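Local coordinates for diacylglycerol lipase (Aspergillus oryzae, PDB 5XK2), which probably hydrolyses the ester bonds of mono- and diacylglycerols, as a fungal class 3 lipase of the alpha/beta-hydrolase fold, at residues R200-P212 against N248-P260. Sequence-based numbering, arbitrary orientation.
Sequences RFTHNDDPVPKLP and NFKGNTGTSGGLP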
loop_
_atom_site.group_PDB
_atom_site.type_symbol
_atom_site.label_atom_id
_atom_site.label_comp_id
_atom_site.label_asym_id
_atom_site.label_seq_id
_atom_site.Cartn_x
_atom_site.Cartn_y
_atom_site.Cartn_z
ATOM N N ARG A 200 8.390 9.236 20.172
ATOM C CA ARG A 200 8.259 8.821 18.785
ATOM C C ARG A 200 9.005 7.512 18.599
ATOM O O ARG A 200 10.179 7.399 18.982
ATOM C CB ARG A 200 8.808 9.890 17.824
ATOM C CG ARG A 200 8.752 9.423 16.344
ATOM C CD ARG A 200 9.289 10.490 15.395
ATOM N NE ARG A 200 10.730 10.740 15.568
ATOM C CZ ARG A 200 11.709 9.977 15.074
ATOM N NH1 ARG A 200 11.421 8.884 14.360
ATOM N NH2 ARG A 200 12.988 10.326 15.273
ATOM N N PHE A 201 8.320 6.525 18.025
ATOM C CA PHE A 201 8.879 5.178 17.889
ATOM C C PHE A 201 9.148 4.781 16.462
ATOM O O PHE A 201 8.427 5.157 15.545
ATOM C CB PHE A 201 7.923 4.151 18.511
ATOM C CG PHE A 201 7.702 4.375 19.973
ATOM C CD1 PHE A 201 6.741 5.271 20.399
ATOM C CD2 PHE A 201 8.466 3.708 20.911
ATOM C CE1 PHE A 201 6.525 5.496 21.759
ATOM C CE2 PHE A 201 8.280 3.934 22.264
ATOM C CZ PHE A 201 7.304 4.837 22.691
ATOM N N THR A 202 10.196 3.982 16.289
ATOM C CA THR A 202 10.455 3.294 15.031
ATOM C C THR A 202 10.723 1.828 15.322
ATOM O O THR A 202 11.028 1.448 16.459
ATOM C CB THR A 202 11.679 3.838 14.318
ATOM O OG1 THR A 202 12.812 3.657 15.187
ATOM C CG2 THR A 202 11.507 5.341 13.971
ATOM N N HIS A 203 10.611 0.997 14.300
ATOM C CA HIS A 203 10.805 -0.433 14.515
ATOM C C HIS A 203 11.647 -1.009 13.408
ATOM O O HIS A 203 11.192 -1.058 12.263
ATOM C CB HIS A 203 9.452 -1.147 14.571
ATOM C CG HIS A 203 9.568 -2.627 14.802
ATOM N ND1 HIS A 203 8.828 -3.548 14.096
ATOM C CD2 HIS A 203 10.358 -3.340 15.646
ATOM C CE1 HIS A 203 9.134 -4.769 14.508
ATOM N NE2 HIS A 203 10.061 -4.674 15.443
ATOM N N ASN A 204 12.852 -1.463 13.756
ATOM C CA ASN A 204 13.756 -2.075 12.775
ATOM C C ASN A 204 13.799 -1.262 11.483
ATOM O O ASN A 204 14.058 -0.049 11.522
ATOM C CB ASN A 204 13.353 -3.540 12.528
ATOM C CG ASN A 204 13.664 -4.417 13.733
ATOM O OD1 ASN A 204 14.636 -4.162 14.447
ATOM N ND2 ASN A 204 12.847 -5.446 13.960
ATOM N N ASP A 205 13.555 -1.926 10.356
ATOM C CA ASP A 205 13.675 -1.333 9.019
ATOM C C ASP A 205 12.348 -0.804 8.470
ATOM O O ASP A 205 12.156 -0.737 7.256
ATOM C CB ASP A 205 14.335 -2.307 8.027
ATOM C CG ASP A 205 13.625 -3.638 7.917
ATOM O OD1 ASP A 205 12.682 -3.908 8.687
ATOM O OD2 ASP A 205 14.050 -4.437 7.044
ATOM N N ASP A 206 11.394 -0.522 9.347
ATOM C CA ASP A 206 10.099 0.031 8.892
ATOM C C ASP A 206 10.323 1.169 7.872
ATOM O O ASP A 206 11.062 2.101 8.135
ATOM C CB ASP A 206 9.344 0.533 10.130
ATOM C CG ASP A 206 7.998 1.166 9.806
ATOM O OD1 ASP A 206 7.583 1.198 8.625
ATOM O OD2 ASP A 206 7.351 1.620 10.778
ATOM N N PRO A 207 9.749 1.046 6.662
ATOM C CA PRO A 207 10.004 2.096 5.662
ATOM C C PRO A 207 9.288 3.430 5.916
ATOM O O PRO A 207 9.728 4.475 5.415
ATOM C CB PRO A 207 9.495 1.473 4.357
ATOM C CG PRO A 207 8.436 0.504 4.785
ATOM C CD PRO A 207 8.949 -0.071 6.115
ATOM N N VAL A 208 8.176 3.396 6.644
ATOM C CA VAL A 208 7.326 4.581 6.729
ATOM C C VAL A 208 8.000 5.773 7.435
ATOM O O VAL A 208 7.880 6.891 6.942
ATOM C CB VAL A 208 5.965 4.213 7.367
ATOM C CG1 VAL A 208 5.083 5.459 7.547
ATOM C CG2 VAL A 208 5.237 3.192 6.446
ATOM N N PRO A 209 8.746 5.554 8.539
ATOM C CA PRO A 209 9.448 6.687 9.169
ATOM C C PRO A 209 10.563 7.290 8.313
ATOM O O PRO A 209 11.232 8.210 8.782
ATOM C CB PRO A 209 9.998 6.089 10.478
ATOM C CG PRO A 209 9.018 4.993 10.793
ATOM C CD PRO A 209 8.765 4.379 9.428
ATOM N N LYS A 210 10.874 6.694 7.163
ATOM C CA LYS A 210 11.862 7.295 6.277
ATOM C C LYS A 210 11.258 8.265 5.268
ATOM O O LYS A 210 11.976 8.792 4.414
ATOM C CB LYS A 210 12.626 6.208 5.525
ATOM C CG LYS A 210 13.392 5.317 6.443
ATOM C CD LYS A 210 14.053 4.195 5.663
ATOM C CE LYS A 210 14.349 3.067 6.568
ATOM N NZ LYS A 210 15.047 1.998 5.824
ATOM N N LEU A 211 9.947 8.474 5.356
ATOM C CA LEU A 211 9.228 9.362 4.437
ATOM C C LEU A 211 8.497 10.453 5.199
ATOM O O LEU A 211 8.072 10.245 6.331
ATOM C CB LEU A 211 8.220 8.578 3.600
ATOM C CG LEU A 211 8.820 7.537 2.656
ATOM C CD1 LEU A 211 7.688 6.795 1.982
ATOM C CD2 LEU A 211 9.736 8.208 1.640
ATOM N N PRO A 212 8.379 11.652 4.608
ATOM C CA PRO A 212 9.051 12.120 3.393
ATOM C C PRO A 212 10.559 12.177 3.584
ATOM O O PRO A 212 11.070 12.073 4.721
ATOM C CB PRO A 212 8.480 13.541 3.191
ATOM C CG PRO A 212 7.260 13.598 4.019
ATOM C CD PRO A 212 7.471 12.666 5.172
ATOM N N ASN A 248 19.356 10.998 12.470
ATOM C CA ASN A 248 20.255 10.069 13.161
ATOM C C ASN A 248 20.372 8.800 12.358
ATOM O O ASN A 248 19.365 8.135 12.114
ATOM C CB ASN A 248 19.751 9.770 14.582
ATOM C CG ASN A 248 20.801 9.066 15.449
ATOM O OD1 ASN A 248 21.387 8.073 15.040
ATOM N ND2 ASN A 248 21.028 9.582 16.651
ATOM N N PHE A 249 21.578 8.474 11.914
ATOM C CA PHE A 249 21.740 7.322 11.032
ATOM C C PHE A 249 21.905 5.990 11.765
ATOM O O PHE A 249 22.082 4.942 11.119
ATOM C CB PHE A 249 22.954 7.543 10.112
ATOM C CG PHE A 249 22.836 8.753 9.232
ATOM C CD1 PHE A 249 21.679 8.984 8.504
ATOM C CD2 PHE A 249 23.868 9.664 9.151
ATOM C CE1 PHE A 249 21.561 10.111 7.685
ATOM C CE2 PHE A 249 23.753 10.798 8.329
ATOM C CZ PHE A 249 22.594 11.013 7.605
ATOM N N LYS A 250 21.868 5.992 13.098
ATOM C CA LYS A 250 22.130 4.741 13.830
ATOM C C LYS A 250 20.866 3.990 14.233
ATOM O O LYS A 250 20.939 2.918 14.812
ATOM C CB LYS A 250 22.981 5.028 15.078
ATOM C CG LYS A 250 24.353 5.601 14.747
ATOM C CD LYS A 250 25.173 4.631 13.919
ATOM C CE LYS A 250 26.514 5.289 13.524
ATOM N NZ LYS A 250 27.536 4.291 13.125
ATOM N N GLY A 251 19.708 4.582 13.966
ATOM C CA GLY A 251 18.425 3.917 14.161
ATOM C C GLY A 251 17.766 3.553 12.839
ATOM O O GLY A 251 18.408 3.149 11.867
ATOM N N ASN A 252 16.443 3.686 12.812
ATOM C CA ASN A 252 15.668 3.330 11.624
ATOM C C ASN A 252 16.144 4.025 10.340
ATOM O O ASN A 252 16.109 3.440 9.260
ATOM C CB ASN A 252 14.183 3.647 11.886
ATOM C CG ASN A 252 13.316 3.527 10.631
ATOM O OD1 ASN A 252 13.016 4.529 9.978
ATOM N ND2 ASN A 252 12.881 2.296 10.308
ATOM N N THR A 253 16.601 5.268 10.452
ATOM C CA THR A 253 16.978 6.022 9.266
ATOM C C THR A 253 18.143 5.388 8.507
ATOM O O THR A 253 18.238 5.518 7.283
ATOM C CB THR A 253 17.330 7.462 9.657
ATOM O OG1 THR A 253 16.188 8.061 10.273
ATOM C CG2 THR A 253 17.710 8.300 8.426
ATOM N N GLY A 254 18.995 4.663 9.223
ATOM C CA GLY A 254 20.137 4.007 8.604
ATOM C C GLY A 254 19.889 2.614 8.042
ATOM O O GLY A 254 20.791 2.019 7.437
ATOM N N THR A 255 18.699 2.066 8.266
ATOM C CA THR A 255 18.396 0.705 7.800
ATOM C C THR A 255 18.171 0.668 6.286
ATOM O O THR A 255 17.877 1.688 5.672
ATOM C CB THR A 255 17.153 0.128 8.508
ATOM O OG1 THR A 255 16.037 0.970 8.228
ATOM C CG2 THR A 255 17.373 0.078 10.028
ATOM N N SER A 256 18.302 -0.517 5.691
ATOM C CA SER A 256 18.102 -0.714 4.246
ATOM C C SER A 256 18.938 0.235 3.392
ATOM O O SER A 256 18.491 0.700 2.344
ATOM C CB SER A 256 16.623 -0.551 3.861
ATOM O OG SER A 256 15.769 -1.276 4.719
ATOM N N GLY A 257 20.144 0.532 3.856
ATOM C CA GLY A 257 21.018 1.445 3.139
ATOM C C GLY A 257 20.442 2.847 3.052
ATOM O O GLY A 257 20.866 3.646 2.222
ATOM N N GLY A 258 19.472 3.142 3.913
ATOM C CA GLY A 258 18.837 4.446 3.945
ATOM C C GLY A 258 17.576 4.559 3.107
ATOM O O GLY A 258 16.857 5.558 3.196
ATOM N N LEU A 259 17.296 3.547 2.297
ATOM C CA LEU A 259 16.090 3.547 1.468
ATOM C C LEU A 259 14.869 2.959 2.205
ATOM O O LEU A 259 15.025 2.127 3.091
ATOM C CB LEU A 259 16.335 2.741 0.183
ATOM C CG LEU A 259 17.232 3.330 -0.908
ATOM C CD1 LEU A 259 17.131 2.472 -2.161
ATOM C CD2 LEU A 259 16.857 4.765 -1.223
ATOM N N PRO A 260 13.651 3.394 1.838
ATOM C CA PRO A 260 12.404 2.782 2.323
ATOM C C PRO A 260 12.079 1.493 1.572
ATOM O O PRO A 260 11.579 1.557 0.456
ATOM C CB PRO A 260 11.340 3.864 2.097
ATOM C CG PRO A 260 11.910 4.778 1.065
ATOM C CD PRO A 260 13.409 4.623 1.057
HETATM O O HOH W 1 13.291 0.041 4.966
HETATM O O HOH W 2 13.656 7.145 10.147
HETATM O O HOH W 3 14.740 7.794 2.802
#
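N252 reaches with its amide into the type II' turn H203-D206, at the end of strand 198-203 in this alpha/beta-hydrolase fold. The turn carries D206, whose OD2 is hydrogen-bonded to Y271 OH and H268 ND1, consistent with the acid of a Ser-His-Asp triad with S153. ND2 goes between two turn carbonyls because chi1 (171°) swings CG away from the backbone N: it donates to N204 O at 2.9 Å and, almost straight (173°), to D206 O at 2.8 Å. Both acceptors lie close to the amide plane, fixing the group's rotation, while OD1 takes a water shared with P209 O and T253 OG1. Behind the amide, N252 CB packs 3.5 Å from T202 CB, and E224 OE2 ties the two residues through T202 OG1 and N252 N. The two ND2 bonds hold the turn by its backbone, consistent with a second-shell residue positioning D206.

K210 crosses N252, its CE 3.2 Å from N252 O. NZ donates to L259 O at 2.7 Å, T255 OG1 at 2.8 Å and T255 O, met from well above its carbonyl plane (72°), opposite G258 N. A water makes four acceptors for three N-H bonds, so one must be shared if all are used. The outer side is looser: S256 OG lies 3.7 Å from D205 CB, and the same water bridges both residues. At the other end P260 rests on P207 and L211; L262 of the second subunit packs on P207, its L263 on L211. T255 OG1 donates onto an in-plane lone pair of N252 O at 2.7 Å.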